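Local coordinates for malonyl CoA-acyl carrier protein transacylase (Staphylococcus aureus, PDB 3IM9) that transfers the malonyl group from malonyl-CoA to the holo form of acyl carrier protein, a step of fatty acid biosynthesis, at residues 46-51 and 114-119; 146-151 and 173-178. All blocks are in the same frame, centred on the assembly; numbering follows the deposited sequence.

Contact 1: residues 46-51 and 114-119; sequences KTLDFD and DAVKIV
Thr-47 and Lys-117 meet because of how each is turned about its first torsion. In Thr-47 (chi1 -68°) the hydroxyl sits beside the backbone N and the methyl CG2 is anti to that N, which sends the methyl out toward helix 112-128. In Lys-117, CG lies anti to the carbonyl carbon (chi1 -62°) and the rest of the chain runs out extended, so a rod of methylenes passes the threonine methyl. The setting is helical packing within the FabD-type acyltransferase fold: the C-terminal end of helix 35-47, and the loop that leaves it, lie against one flank of helix 112-128.

The two side chains cross at about a right angle. Thr-47 CG2 touches the lysine at two places, 3.6 Å from Lys-117 CG and 3.5 Å from Lys-117 CE, the latter closer than usual van der Waals contact. The same methyl also reaches Val-116 CG1 at 3.8 Å, so it rests on neighbouring residues of the helix at once.

The polar ends are joined less directly. A water lies 2.9 Å from Thr-47 OG1, to which it donates, and takes a weak bond from Lys-117 NZ. The hydroxyl's own hydrogen bond goes back to the carbonyl of Ser-43 within helix 35-47. Two residues further along, Asp-49 OD1 forms a salt bridge with Arg-120, a second tie to helix 112-128.

Leu-48 is the first residue to leave helical backbone angles. Its CB does not aim straight at helix 112-128, but the branched end comes nearer, lying aslant to Val-116, and Pro-72 of helix 67-84 touches both residues. Leu-48 CD1 packs 3.9 Å from Val-116 CG2, while its other methyl, CD2, stands 4.1 Å from the carbonyl O of Val-116.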
loop_
_atom_site.group_PDB
_atom_site.type_symbol
_atom_site.label_atom_id
_atom_site.label_comp_id
_atom_site.label_asym_id
_atom_site.label_seq_id
_atom_site.Cartn_x
_atom_site.Cartn_y
_atom_site.Cartn_z
ATOM N N LYS A 46 16.575 11.955 10.562
ATOM C CA LYS A 46 16.532 13.033 11.564
ATOM C C LYS A 46 15.162 13.112 12.209
ATOM O O LYS A 46 15.058 13.742 13.263
ATOM C CB LYS A 46 16.809 14.378 10.886
ATOM C CG LYS A 46 18.173 14.607 10.251
ATOM C CD LYS A 46 19.127 13.778 10.907
ATOM C CE LYS A 46 20.351 13.709 9.995
ATOM N NZ LYS A 46 21.705 13.760 10.763
ATOM N N THR A 47 14.095 12.590 11.592
ATOM C CA THR A 47 12.755 12.758 12.142
ATOM C C THR A 47 12.357 11.682 13.085
ATOM O O THR A 47 11.702 11.923 14.115
ATOM C CB THR A 47 11.776 12.762 10.953
ATOM O OG1 THR A 47 11.983 13.957 10.163
ATOM C CG2 THR A 47 10.362 12.660 11.392
ATOM N N LEU A 48 12.685 10.425 12.754
ATOM C CA LEU A 48 12.194 9.303 13.525
ATOM C C LEU A 48 12.965 8.973 14.800
ATOM O O LEU A 48 14.226 9.159 14.840
ATOM C CB LEU A 48 12.134 8.074 12.579
ATOM C CG LEU A 48 11.139 8.268 11.409
ATOM C CD1 LEU A 48 11.309 7.289 10.364
ATOM C CD2 LEU A 48 9.659 8.201 11.910
ATOM N N ASP A 49 12.255 8.379 15.750
ATOM C CA ASP A 49 12.796 8.043 17.064
ATOM C C ASP A 49 13.453 6.651 17.106
ATOM O O ASP A 49 13.725 6.127 18.190
ATOM C CB ASP A 49 11.666 8.175 18.156
ATOM C CG ASP A 49 10.574 7.136 18.045
ATOM O OD1 ASP A 49 10.575 6.259 17.162
ATOM O OD2 ASP A 49 9.600 7.265 18.882
ATOM N N PHE A 50 13.668 5.997 15.946
ATOM C CA PHE A 50 14.483 4.802 15.945
ATOM C C PHE A 50 15.422 4.922 14.734
ATOM O O PHE A 50 15.260 5.880 13.917
ATOM C CB PHE A 50 13.607 3.537 15.816
ATOM C CG PHE A 50 12.940 3.368 14.421
ATOM C CD1 PHE A 50 11.835 4.176 14.057
ATOM C CD2 PHE A 50 13.323 2.312 13.563
ATOM C CE1 PHE A 50 11.200 4.011 12.804
ATOM C CE2 PHE A 50 12.746 2.176 12.342
ATOM C CZ PHE A 50 11.621 3.024 11.961
ATOM N N ASP A 51 16.386 3.983 14.627
ATOM C CA ASP A 51 17.380 4.068 13.568
ATOM C C ASP A 51 16.787 3.455 12.315
ATOM O O ASP A 51 16.978 2.254 11.968
ATOM C CB ASP A 51 18.669 3.357 13.968
ATOM C CG ASP A 51 19.794 3.685 13.057
ATOM O OD1 ASP A 51 19.582 4.076 11.893
ATOM O OD2 ASP A 51 20.958 3.497 13.509
ATOM N N ASP A 114 5.943 15.307 7.018
ATOM C CA ASP A 114 4.624 15.120 7.689
ATOM C C ASP A 114 4.206 13.622 7.472
ATOM O O ASP A 114 3.744 12.970 8.441
ATOM C CB ASP A 114 3.510 16.003 7.075
ATOM C CG ASP A 114 3.705 17.497 7.385
ATOM O OD1 ASP A 114 4.627 17.853 8.098
ATOM O OD2 ASP A 114 2.802 18.241 6.920
ATOM N N ALA A 115 4.277 13.139 6.234
ATOM C CA ALA A 115 3.830 11.727 5.924
ATOM C C ALA A 115 4.634 10.691 6.653
ATOM O O ALA A 115 4.077 9.680 7.115
ATOM C CB ALA A 115 3.951 11.504 4.461
ATOM N N VAL A 116 5.936 10.923 6.885
ATOM C CA VAL A 116 6.746 9.860 7.555
ATOM C C VAL A 116 6.335 9.754 9.044
ATOM O O VAL A 116 6.262 8.686 9.635
ATOM C CB VAL A 116 8.297 10.027 7.334
ATOM C CG1 VAL A 116 8.896 11.096 8.288
ATOM C CG2 VAL A 116 8.959 8.669 7.554
ATOM N N LYS A 117 5.962 10.926 9.620
ATOM C CA LYS A 117 5.480 10.916 11.015
ATOM C C LYS A 117 4.097 10.289 11.052
ATOM O O LYS A 117 3.831 9.454 11.985
ATOM C CB LYS A 117 5.400 12.374 11.572
ATOM C CG LYS A 117 6.786 13.094 11.616
ATOM C CD LYS A 117 6.652 14.580 11.791
ATOM C CE LYS A 117 8.025 15.179 11.966
ATOM N NZ LYS A 117 7.896 16.741 11.941
ATOM N N ILE A 118 3.266 10.626 10.061
ATOM C CA ILE A 118 1.916 10.078 10.053
ATOM C C ILE A 118 1.945 8.514 9.920
ATOM O O ILE A 118 1.212 7.804 10.644
ATOM C CB ILE A 118 1.100 10.676 8.885
ATOM C CG1 ILE A 118 0.747 12.098 9.406
ATOM C CG2 ILE A 118 -0.190 9.863 8.629
ATOM C CD1 ILE A 118 0.248 12.961 8.260
ATOM N N VAL A 119 2.806 7.998 9.021
ATOM C CA VAL A 119 2.754 6.545 8.837
ATOM C C VAL A 119 3.485 5.835 9.963
ATOM O O VAL A 119 3.135 4.649 10.296
ATOM C CB VAL A 119 3.321 6.092 7.464
ATOM C CG1 VAL A 119 2.499 6.704 6.341
ATOM C CG2 VAL A 119 4.844 6.292 7.282
HETATM O O HOH W 1 10.782 16.468 10.825
#

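Contact 2: residues 146-151 and 173-178; sequences DKVDEI and IVVSGH
Ile-173 starts the contact by presenting its branch methyl, CG2, to helix 145-155, where Val-148 CG1 lies 3.9 Å away. That methyl sits anti to the Ile-173 backbone N, and the two side chains cross obliquely. Val-174 turns its side chain to the other face of the strand, against Met-137 and Leu-200.

Val-175 comes back to the helix side. Its CG1 is 3.6 Å from Val-148 CG1, so a single valine methyl bears on both strand residues. The valine of the helix can do this because its CG1 stands anti to the backbone N (chi1 -179°), carrying the methyl from the helix onto the sheet. Val-140 of strand 135-141 touches both Val-148 and Val-175, and Ile-182 and Leu-185 of helix 179-188 also reach Val-175. This is the layered core of a ferredoxin-like subdomain: strands in the order 196-199, 135-141, 172-176, 162-169, with helices 145-155 and 179-188 packed on the sheet. The contact joins the first of those helices to a central strand, entirely through buried aliphatic carbon.

Ser-176, again on the far side, has its OG hydrogen-bonded to the carbonyl of Phe-206, next to His-207, probably an active-site residue. At Gly-177 the chain turns a corner with phi 157° and psi -153°, where a CB would be jammed against the carbonyl O of Ser-176, a conformation that by itself calls for glycine. His-178 then takes the N-cap position ahead of helix 179-188, and its ring nitrogen ND1 is hydrogen-bonded to the backbone N of Ile-161.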
loop_
_atom_site.group_PDB
_atom_site.type_symbol
_atom_site.label_atom_id
_atom_site.label_comp_id
_atom_site.label_asym_id
_atom_site.label_seq_id
_atom_site.Cartn_x
_atom_site.Cartn_y
_atom_site.Cartn_z
ATOM N N ASP A 146 -16.446 -13.639 -5.268
ATOM C CA ASP A 146 -17.782 -13.985 -4.754
ATOM C C ASP A 146 -17.739 -15.267 -3.871
ATOM O O ASP A 146 -18.429 -15.348 -2.868
ATOM C CB ASP A 146 -18.874 -14.050 -5.861
ATOM C CG ASP A 146 -18.537 -15.004 -7.014
ATOM O OD1 ASP A 146 -19.225 -14.889 -8.092
ATOM O OD2 ASP A 146 -17.647 -15.887 -6.883
ATOM N N LYS A 147 -16.874 -16.201 -4.226
ATOM C CA LYS A 147 -16.730 -17.390 -3.441
ATOM C C LYS A 147 -16.004 -17.084 -2.118
ATOM O O LYS A 147 -16.377 -17.627 -1.054
ATOM C CB LYS A 147 -15.979 -18.427 -4.243
ATOM C CG LYS A 147 -15.667 -19.662 -3.463
ATOM C CD LYS A 147 -16.968 -20.427 -2.977
ATOM C CE LYS A 147 -17.178 -21.723 -3.774
ATOM N NZ LYS A 147 -18.401 -22.417 -3.268
ATOM N N VAL A 148 -14.999 -16.231 -2.170
ATOM C CA VAL A 148 -14.302 -15.836 -0.906
ATOM C C VAL A 148 -15.275 -15.109 -0.004
ATOM O O VAL A 148 -15.269 -15.325 1.237
ATOM C CB VAL A 148 -13.104 -14.975 -1.227
ATOM C CG1 VAL A 148 -12.323 -14.566 0.095
ATOM C CG2 VAL A 148 -12.066 -15.786 -2.083
ATOM N N ASP A 149 -16.100 -14.222 -0.541
ATOM C CA ASP A 149 -17.010 -13.457 0.290
ATOM C C ASP A 149 -18.059 -14.415 0.881
ATOM O O ASP A 149 -18.390 -14.318 2.078
ATOM C CB ASP A 149 -17.678 -12.400 -0.600
ATOM C CG ASP A 149 -18.434 -11.353 0.212
ATOM O OD1 ASP A 149 -17.930 -10.827 1.228
ATOM O OD2 ASP A 149 -19.593 -11.118 -0.157
ATOM N N GLU A 150 -18.535 -15.392 0.076
ATOM C CA GLU A 150 -19.441 -16.373 0.669
ATOM C C GLU A 150 -18.850 -17.124 1.833
ATOM O O GLU A 150 -19.511 -17.336 2.887
ATOM C CB GLU A 150 -19.873 -17.368 -0.428
ATOM C CG GLU A 150 -20.765 -18.439 0.125
ATOM C CD GLU A 150 -21.333 -19.305 -0.994
ATOM O OE1 GLU A 150 -20.572 -20.098 -1.522
ATOM O OE2 GLU A 150 -22.538 -19.107 -1.280
ATOM N N ILE A 151 -17.623 -17.618 1.624
ATOM C CA ILE A 151 -16.934 -18.302 2.688
ATOM C C ILE A 151 -16.814 -17.449 3.941
ATOM O O ILE A 151 -17.036 -17.913 5.060
ATOM C CB ILE A 151 -15.602 -18.840 2.213
ATOM C CG1 ILE A 151 -15.837 -19.998 1.254
ATOM C CG2 ILE A 151 -14.783 -19.287 3.436
ATOM C CD1 ILE A 151 -14.527 -20.335 0.453
ATOM N N ILE A 173 -7.073 -12.823 -2.796
ATOM C CA ILE A 173 -7.916 -12.009 -1.905
ATOM C C ILE A 173 -7.405 -12.267 -0.510
ATOM O O ILE A 173 -7.439 -13.398 -0.060
ATOM C CB ILE A 173 -9.438 -12.391 -1.993
ATOM C CG1 ILE A 173 -9.976 -12.289 -3.476
ATOM C CG2 ILE A 173 -10.242 -11.489 -1.038
ATOM C CD1 ILE A 173 -9.773 -11.002 -4.162
ATOM N N VAL A 174 -6.929 -11.203 0.165
ATOM C CA VAL A 174 -6.543 -11.384 1.560
ATOM C C VAL A 174 -7.742 -11.087 2.389
ATOM O O VAL A 174 -8.413 -10.107 2.157
ATOM C CB VAL A 174 -5.386 -10.379 1.900
ATOM C CG1 VAL A 174 -4.906 -10.628 3.358
ATOM C CG2 VAL A 174 -4.173 -10.554 0.980
ATOM N N VAL A 175 -7.985 -11.984 3.371
ATOM C CA VAL A 175 -9.097 -11.808 4.280
ATOM C C VAL A 175 -8.533 -11.461 5.692
ATOM O O VAL A 175 -7.336 -11.674 5.971
ATOM C CB VAL A 175 -9.976 -13.036 4.403
ATOM C CG1 VAL A 175 -10.582 -13.341 2.956
ATOM C CG2 VAL A 175 -9.194 -14.265 4.890
ATOM N N SER A 176 -9.379 -10.862 6.525
ATOM C CA SER A 176 -8.920 -10.377 7.825
ATOM C C SER A 176 -10.003 -10.452 8.862
ATOM O O SER A 176 -11.191 -10.313 8.557
ATOM C CB SER A 176 -8.518 -8.901 7.624
ATOM O OG SER A 176 -8.012 -8.371 8.795
ATOM N N GLY A 177 -9.610 -10.664 10.114
ATOM C CA GLY A 177 -10.646 -10.646 11.181
ATOM C C GLY A 177 -10.174 -11.433 12.382
ATOM O O GLY A 177 -8.957 -11.518 12.680
ATOM N N HIS A 178 -11.121 -11.984 13.158
ATOM C CA HIS A 178 -10.688 -12.733 14.369
ATOM C C HIS A 178 -9.807 -13.906 14.019
ATOM O O HIS A 178 -10.116 -14.660 13.078
ATOM C CB HIS A 178 -11.965 -13.202 15.085
ATOM C CG HIS A 178 -12.647 -12.071 15.785
ATOM N ND1 HIS A 178 -13.762 -11.455 15.250
ATOM C CD2 HIS A 178 -12.337 -11.394 16.929
ATOM C CE1 HIS A 178 -14.121 -10.457 16.034
ATOM N NE2 HIS A 178 -13.283 -10.401 17.068
#

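In the fold
Contacts 1 and 2 lie on opposite sides of the chain's centre, their own centres 33 Å apart and their nearest atoms about 17 Å apart, so they do not touch. They follow in series along the sequence: contact 1 is complete before helix 145-155 of contact 2 begins. Contact 1 is remote from the presumed catalytic Ser-97 and His-207, although the Lys-117 side chain is about 14 Å from the bound calcium ion, which Tyr-101, Arg-122, Met-253 and Gln-256 ligate. Contact 2 comes closer to the chemistry: the Val-175 side chain is about 10 Å from that of His-207.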